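Local coordinates for uncharacterized protein (Nostoc punctiforme, PDB 2QDR) that is of unknown function but, with its double-stranded beta-helix fold of the cupin clan, is a putative dioxygenase, at residues Asn36-Arg41 / Arg284-Leu289; Pro226-Lys231 / His273-Gly278. All coordinates share one frame; numbering follows the deposited sequence.

Contact 1 (Asn36-Arg41 / Arg284-Leu289); sequences NLSGRR and RVDRDL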
# COMPACT_ATOMS: atom_id res chain seq x y z
N ASN A 36 -27.23 1.39 -26.72
CA ASN A 36 -28.25 0.60 -27.40
C ASN A 36 -27.79 -0.81 -27.84
O ASN A 36 -28.17 -1.29 -28.89
CB ASN A 36 -28.90 1.41 -28.57
CG ASN A 36 -29.81 2.54 -28.07
OD1 ASN A 36 -30.75 2.31 -27.30
ND2 ASN A 36 -29.57 3.75 -28.57
N LEU A 37 -26.99 -1.47 -27.00
CA LEU A 37 -26.51 -2.85 -27.26
C LEU A 37 -27.59 -3.92 -27.04
O LEU A 37 -27.38 -5.09 -27.39
CB LEU A 37 -25.31 -3.22 -26.39
CG LEU A 37 -23.96 -2.58 -26.67
CD1 LEU A 37 -22.97 -3.02 -25.61
CD2 LEU A 37 -23.45 -2.95 -28.07
N SER A 38 -28.70 -3.54 -26.42
CA SER A 38 -29.81 -4.44 -26.13
C SER A 38 -30.55 -4.90 -27.37
O SER A 38 -30.62 -4.17 -28.35
CB SER A 38 -30.81 -3.69 -25.26
OG SER A 38 -30.16 -3.13 -24.13
N GLY A 39 -31.10 -6.11 -27.30
CA GLY A 39 -31.91 -6.71 -28.35
C GLY A 39 -31.46 -6.72 -29.80
O GLY A 39 -32.30 -6.56 -30.68
N ARG A 40 -30.17 -6.92 -30.05
CA ARG A 40 -29.66 -6.90 -31.44
C ARG A 40 -29.64 -8.25 -32.17
O ARG A 40 -29.48 -9.31 -31.57
CB ARG A 40 -28.26 -6.30 -31.50
CG ARG A 40 -28.16 -4.85 -31.05
CD ARG A 40 -26.79 -4.29 -31.40
NE ARG A 40 -26.60 -2.90 -30.96
CZ ARG A 40 -25.55 -2.14 -31.23
NH1 ARG A 40 -24.56 -2.56 -32.03
NH2 ARG A 40 -25.49 -0.90 -30.75
N ARG A 41 -29.77 -8.15 -33.49
CA ARG A 41 -29.76 -9.26 -34.41
C ARG A 41 -28.32 -9.39 -34.90
O ARG A 41 -27.72 -8.37 -35.21
CB ARG A 41 -30.68 -8.94 -35.59
CG ARG A 41 -30.95 -10.06 -36.60
CD ARG A 41 -31.74 -9.45 -37.76
NE ARG A 41 -32.24 -10.36 -38.80
CZ ARG A 41 -31.50 -10.94 -39.77
NH1 ARG A 41 -30.17 -10.80 -39.83
NH2 ARG A 41 -32.10 -11.73 -40.66
N ARG A 284 -16.71 -3.79 -25.45
CA ARG A 284 -17.66 -2.74 -25.16
C ARG A 284 -18.80 -3.35 -24.31
O ARG A 284 -19.41 -4.32 -24.73
CB ARG A 284 -18.07 -2.11 -26.48
CG ARG A 284 -18.75 -0.81 -26.35
CD ARG A 284 -18.63 0.07 -27.60
NE ARG A 284 -19.37 -0.38 -28.77
CZ ARG A 284 -20.55 0.07 -29.18
NH1 ARG A 284 -21.22 1.02 -28.53
NH2 ARG A 284 -21.10 -0.42 -30.28
N VAL A 285 -19.04 -2.79 -23.11
CA VAL A 285 -20.04 -3.28 -22.14
C VAL A 285 -20.93 -2.15 -21.63
O VAL A 285 -20.41 -1.11 -21.25
CB VAL A 285 -19.32 -3.97 -20.93
CG1 VAL A 285 -20.30 -4.42 -19.86
CG2 VAL A 285 -18.51 -5.16 -21.40
N ASP A 286 -22.25 -2.37 -21.55
CA ASP A 286 -23.21 -1.32 -21.13
C ASP A 286 -23.63 -1.35 -19.64
O ASP A 286 -24.72 -0.90 -19.29
CB ASP A 286 -24.47 -1.34 -22.03
CG ASP A 286 -25.42 -2.53 -21.79
OD1 ASP A 286 -25.07 -3.52 -21.11
OD2 ASP A 286 -26.56 -2.45 -22.29
N ARG A 287 -22.75 -1.84 -18.77
CA ARG A 287 -23.04 -1.90 -17.34
C ARG A 287 -21.77 -1.82 -16.52
O ARG A 287 -20.72 -2.26 -16.98
CB ARG A 287 -23.78 -3.20 -16.99
CG ARG A 287 -24.15 -3.31 -15.52
CD ARG A 287 -25.05 -4.46 -15.21
NE ARG A 287 -25.51 -4.34 -13.83
CZ ARG A 287 -26.49 -5.04 -13.26
NH1 ARG A 287 -27.20 -5.94 -13.94
NH2 ARG A 287 -26.79 -4.81 -11.98
N ASP A 288 -21.87 -1.25 -15.32
CA ASP A 288 -20.75 -1.13 -14.40
C ASP A 288 -20.54 -2.48 -13.75
O ASP A 288 -21.38 -2.92 -12.95
CB ASP A 288 -21.06 -0.07 -13.34
CG ASP A 288 -19.92 0.16 -12.35
OD1 ASP A 288 -18.80 -0.37 -12.52
OD2 ASP A 288 -20.15 0.89 -11.38
N LEU A 289 -19.40 -3.12 -14.04
CA LEU A 289 -19.09 -4.44 -13.47
C LEU A 289 -18.30 -4.40 -12.14
O LEU A 289 -17.78 -5.43 -11.72
CB LEU A 289 -18.35 -5.30 -14.50
CG LEU A 289 -18.98 -5.38 -15.90
CD1 LEU A 289 -18.22 -6.42 -16.73
CD2 LEU A 289 -20.45 -5.72 -15.86
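Leu37 reaches across to Arg284 and Asp286 by van der Waals contact, and no hydrogen bond joins segments 36-41 and 284-289. In the double-stranded beta-helix (cupin) fold this packs the loop before strand 41-42 against the end of strand 279-285. CD1 of Leu37 lies 3.9 Å from Arg284 O, against the backbone, and 4.2 Å from Asp286 CB. Its other methyl, CD2, sits 4.1 Å above the guanidinium plane of Arg284, offset toward the rim, and also covers the centre of one face of the Arg40 guanidinium at 3.8 Å.

The polar terms lie around this branch. Arg40 NE donates to Asn36 O at 3.1 Å (N-H...O 157°), the oxygen lying in the guanidinium plane; this bond, with a weak second one from NH2, limits rotation of the group. Arg284 forms salt bridges with Glu241 and Glu114. Asp286 OD1 accepts from Asn239 N, and Ser38 OG is bonded to Asp26 N.

Arg40 NH1 and Arg284 NH2 come within 4.4 Å, a proximity of like charges that Glu241 and Glu114 probably offset. One methyl of Leu37 is thus packed against two guanidinium groups and the other against the Arg284 backbone and Asp286, without polar bonding across the contact.

Contact 2 (Pro226-Lys231 / His273-Gly278); sequences PHFDNK and HITDDG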
# COMPACT_ATOMS: atom_id res chain seq x y z
N PRO A 226 -0.64 -14.79 -21.52
CA PRO A 226 -0.59 -16.22 -21.86
C PRO A 226 -0.98 -17.13 -20.67
O PRO A 226 -1.16 -16.65 -19.56
CB PRO A 226 0.89 -16.44 -22.21
CG PRO A 226 1.39 -15.12 -22.60
CD PRO A 226 0.67 -14.14 -21.74
N HIS A 227 -1.10 -18.43 -20.91
CA HIS A 227 -1.49 -19.42 -19.89
C HIS A 227 -2.73 -19.01 -19.06
O HIS A 227 -2.77 -19.23 -17.84
CB HIS A 227 -0.34 -19.75 -18.91
CG HIS A 227 0.93 -20.15 -19.58
ND1 HIS A 227 2.17 -19.85 -19.05
CD2 HIS A 227 1.17 -20.72 -20.78
CE1 HIS A 227 3.11 -20.30 -19.86
NE2 HIS A 227 2.53 -20.84 -20.92
N PHE A 228 -3.72 -18.42 -19.72
CA PHE A 228 -4.94 -17.95 -19.07
C PHE A 228 -5.98 -19.05 -19.01
O PHE A 228 -6.11 -19.83 -19.95
CB PHE A 228 -5.50 -16.72 -19.82
CG PHE A 228 -6.81 -16.18 -19.27
CD1 PHE A 228 -6.83 -15.38 -18.14
CD2 PHE A 228 -8.02 -16.46 -19.92
CE1 PHE A 228 -8.03 -14.87 -17.65
CE2 PHE A 228 -9.23 -15.95 -19.43
CZ PHE A 228 -9.24 -15.16 -18.31
N ASP A 229 -6.72 -19.09 -17.90
CA ASP A 229 -7.78 -20.05 -17.68
C ASP A 229 -8.73 -19.50 -16.60
O ASP A 229 -8.41 -19.56 -15.42
CB ASP A 229 -7.20 -21.42 -17.29
CG ASP A 229 -8.26 -22.51 -17.19
OD1 ASP A 229 -9.45 -22.24 -17.39
OD2 ASP A 229 -7.88 -23.67 -16.94
N ASN A 230 -9.89 -18.98 -17.00
CA ASN A 230 -10.86 -18.42 -16.01
C ASN A 230 -11.56 -19.48 -15.13
O ASN A 230 -12.34 -19.12 -14.26
CB ASN A 230 -11.90 -17.47 -16.66
CG ASN A 230 -12.84 -18.17 -17.60
OD1 ASN A 230 -12.87 -19.40 -17.71
ND2 ASN A 230 -13.62 -17.38 -18.31
N LYS A 231 -11.38 -20.76 -15.47
CA LYS A 231 -11.86 -21.93 -14.68
C LYS A 231 -13.33 -22.27 -14.73
O LYS A 231 -13.65 -23.45 -14.79
CB LYS A 231 -11.36 -21.80 -13.20
CG LYS A 231 -9.83 -21.78 -13.13
CD LYS A 231 -9.26 -21.02 -11.94
CE LYS A 231 -7.75 -20.78 -12.15
NZ LYS A 231 -7.17 -19.87 -11.13
N HIS A 273 -13.10 -19.85 -20.53
CA HIS A 273 -12.14 -19.19 -21.41
C HIS A 273 -10.75 -19.72 -21.17
O HIS A 273 -10.28 -19.72 -20.03
CB HIS A 273 -12.08 -17.69 -21.15
CG HIS A 273 -13.29 -16.93 -21.60
ND1 HIS A 273 -14.54 -17.10 -21.06
CD2 HIS A 273 -13.40 -15.92 -22.49
CE1 HIS A 273 -15.39 -16.26 -21.63
NE2 HIS A 273 -14.71 -15.52 -22.50
N ILE A 274 -10.08 -20.17 -22.23
CA ILE A 274 -8.71 -20.69 -22.11
C ILE A 274 -7.88 -20.21 -23.30
O ILE A 274 -8.37 -20.18 -24.43
CB ILE A 274 -8.63 -22.25 -22.01
CG1 ILE A 274 -9.61 -22.80 -20.95
CG2 ILE A 274 -7.17 -22.70 -21.71
CD1 ILE A 274 -9.58 -24.34 -20.74
N THR A 275 -6.63 -19.82 -23.04
CA THR A 275 -5.69 -19.38 -24.08
C THR A 275 -4.25 -19.49 -23.58
O THR A 275 -3.89 -18.90 -22.57
CB THR A 275 -5.96 -17.96 -24.61
OG1 THR A 275 -4.86 -17.55 -25.43
CG2 THR A 275 -6.15 -16.93 -23.51
N ASP A 276 -3.46 -20.29 -24.29
CA ASP A 276 -2.06 -20.49 -23.96
C ASP A 276 -1.19 -19.36 -24.50
O ASP A 276 -0.11 -19.14 -23.98
CB ASP A 276 -1.56 -21.83 -24.50
CG ASP A 276 -2.24 -23.03 -23.86
OD1 ASP A 276 -2.72 -22.95 -22.71
OD2 ASP A 276 -2.26 -24.09 -24.52
N ASP A 277 -1.67 -18.66 -25.53
CA ASP A 277 -0.93 -17.56 -26.16
C ASP A 277 -1.31 -16.16 -25.68
O ASP A 277 -0.46 -15.26 -25.69
CB ASP A 277 -1.14 -17.61 -27.69
CG ASP A 277 -0.56 -18.87 -28.34
OD1 ASP A 277 0.01 -19.74 -27.63
OD2 ASP A 277 -0.70 -19.01 -29.57
N GLY A 278 -2.56 -15.97 -25.28
CA GLY A 278 -3.05 -14.68 -24.82
C GLY A 278 -3.57 -13.91 -26.03
O GLY A 278 -3.69 -14.48 -27.12
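Phe228 and Thr275 form the hydrogen-bonded pair of a short antiparallel ladder, with a G1 beta bulge where His227 and Phe228 both face Thr275. Phe228 N donates to Thr275 O at 2.9 Å, and Thr275 N returns a bond to Phe228 O at 3.1 Å (N-H...O 168°). Beyond the non-hydrogen-bonded pair Asp229-Ile274, Asn230 N donates to His273 O at 3.1 Å, in the carbonyl plane. At the bulge, His227 N makes a weak bond to Asp276 O; its ring nitrogens are engaged by Lys208 and His132 of a neighbouring subunit, whose Lys131 also forms a salt bridge with Asp276 OD2.

Thr275 OG1 accepts from Gly278 N at 2.8 Å, an ST motif closing the turn, and is also bonded to Tyr248 O. Asp229 OD1 accepts from Lys231 N, from above the carboxylate plane, in an Asx turn, and pairs with Arg272. With an alanine here, Arg272 would probably lose this carboxylate mate and Lys231 N its Asx-turn acceptor.

On the face bearing Phe228 and Thr275, the first torsion of Phe228 (chi1 177°, CG anti to the backbone N) lays the ring alongside the His273 side chain, its edge atom CE2 3.8 Å from His273 CB.

From the N terminus, the chain first runs through 36-41, in the loop before strand 41-42, and then through most of the strands of the fold before 284-289 closes contact 1, 243 residues on. Contact 2 is nested within that long loop: 226-231 follows strand 218-224, and 273-278 closes a span of 42 residues with no helix in it. Contact 1 thus ties an N-terminal loop to the end of strand 279-285 in the seven-stranded sheet, whereas contact 2 pairs strands 228-229 and 268-275 in the six-stranded one. Strands 268-275 and 279-285 are consecutive, yet the contact centres lie 25 Å apart and their nearest atoms about 11 Å.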